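Local coordinates for carbon dioxide concentrating mechanism protein ccmL (Synechocystis sp., PDB 2QW7) that probably forms the pentameric vertices of the carboxysome shell, the polyhedral compartment that sequesters RuBisCO, at residues 14-17 against 18-21. Numbering follows the deposited sequence.
Sequences SKTP and NLTG
Thr20 OG1 donates a hydrogen bond of 2.8 Å to Pro17 O, so that a side chain reaches back three residues to hold a backbone carbonyl. With chi1 at 56°, OG1 sits between the threonine's own backbone N and carbonyl carbon, on the side facing that oxygen; it approaches tilted 34° from the carbonyl plane. One step earlier the backbone makes the equivalent span, Leu19 N donating a hydrogen bond to Thr16 O at 2.9 Å. The side chains of Thr16 and Leu19 run across each other at a slant, with OG1 of the former 3.8 Å from CB of the latter. Asn18 lays its amide oxygen alongside Thr16, OD1 lying 3.5 Å from CB of that threonine, while its ND2 makes a weak hydrogen bond to Asp71 O. Lys15, two residues before Pro17, reaches across to the same loop: its chain is extended beyond CG and lets NZ donate a hydrogen bond, at a rather long 3.3 Å, to Leu19 O from above the carbonyl plane. A methionine here would probably leave the Leu19 carbonyl without this donor and the tie between strand end and loop undone. Ser14 and Lys15 pair antiparallel with a strand of a neighbouring subunit, carrying the sheet on across the interface, and Thr16 packs on Val46 of that subunit. The example thus illustrates a type I beta turn, with Pro17 and Asn18 at its corners, at a subunit interface of the CcmL pentamer.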
loop_
_atom_site.group_PDB
_atom_site.type_symbol
_atom_site.label_atom_id
_atom_site.label_comp_id
_atom_site.label_asym_id
_atom_site.label_seq_id
_atom_site.Cartn_x
_atom_site.Cartn_y
_atom_site.Cartn_z
ATOM N N SER A 14 -15.833 21.205 -6.155
ATOM C CA SER A 14 -15.260 21.630 -4.877
ATOM C C SER A 14 -14.109 20.671 -4.551
ATOM O O SER A 14 -14.307 19.553 -4.098
ATOM C CB SER A 14 -16.326 21.741 -3.783
ATOM O OG SER A 14 -17.292 22.733 -4.146
ATOM N N LYS A 15 -12.898 21.144 -4.844
ATOM C CA LYS A 15 -11.674 20.370 -4.669
ATOM C C LYS A 15 -10.433 21.227 -4.441
ATOM O O LYS A 15 -10.471 22.450 -4.540
ATOM C CB LYS A 15 -11.455 19.484 -5.890
ATOM C CG LYS A 15 -11.313 20.272 -7.131
ATOM C CD LYS A 15 -11.330 19.475 -8.399
ATOM C CE LYS A 15 -11.375 20.520 -9.550
ATOM N NZ LYS A 15 -10.862 20.144 -10.908
ATOM N N THR A 16 -9.316 20.566 -4.163
ATOM C CA THR A 16 -8.084 21.307 -3.919
ATOM C C THR A 16 -7.580 21.973 -5.194
ATOM O O THR A 16 -7.735 21.458 -6.291
ATOM C CB THR A 16 -6.896 20.451 -3.375
ATOM O OG1 THR A 16 -6.891 19.149 -3.991
ATOM C CG2 THR A 16 -6.960 20.352 -1.899
ATOM N N PRO A 17 -6.983 23.154 -5.056
ATOM C CA PRO A 17 -6.297 23.834 -6.145
ATOM C C PRO A 17 -5.231 23.032 -6.907
ATOM O O PRO A 17 -4.912 23.380 -8.054
ATOM C CB PRO A 17 -5.580 24.935 -5.422
ATOM C CG PRO A 17 -6.441 25.245 -4.289
ATOM C CD PRO A 17 -7.081 24.004 -3.862
ATOM N N ASN A 18 -4.665 22.010 -6.263
ATOM C CA ASN A 18 -3.640 21.164 -6.861
ATOM C C ASN A 18 -4.300 20.086 -7.730
ATOM O O ASN A 18 -3.616 19.240 -8.289
ATOM C CB ASN A 18 -2.820 20.408 -5.791
ATOM C CG ASN A 18 -2.593 21.185 -4.475
ATOM O OD1 ASN A 18 -3.533 21.488 -3.726
ATOM N ND2 ASN A 18 -1.315 21.419 -4.144
ATOM N N LEU A 19 -5.627 20.068 -7.788
ATOM C CA LEU A 19 -6.330 19.056 -8.553
ATOM C C LEU A 19 -7.041 19.704 -9.709
ATOM O O LEU A 19 -7.833 19.066 -10.405
ATOM C CB LEU A 19 -7.342 18.363 -7.646
ATOM C CG LEU A 19 -7.370 16.826 -7.647
ATOM C CD1 LEU A 19 -5.925 16.260 -7.679
ATOM C CD2 LEU A 19 -8.194 16.293 -6.456
ATOM N N THR A 20 -6.770 20.985 -9.908
ATOM C CA THR A 20 -7.393 21.727 -10.987
ATOM C C THR A 20 -6.586 21.416 -12.253
ATOM O O THR A 20 -5.362 21.400 -12.253
ATOM C CB THR A 20 -7.464 23.270 -10.747
ATOM O OG1 THR A 20 -6.157 23.798 -10.485
ATOM C CG2 THR A 20 -8.441 23.630 -9.590
ATOM N N GLY A 21 -7.286 21.162 -13.342
ATOM C CA GLY A 21 -6.621 20.828 -14.597
ATOM C C GLY A 21 -6.285 19.355 -14.724
ATOM O O GLY A 21 -5.656 18.940 -15.693
#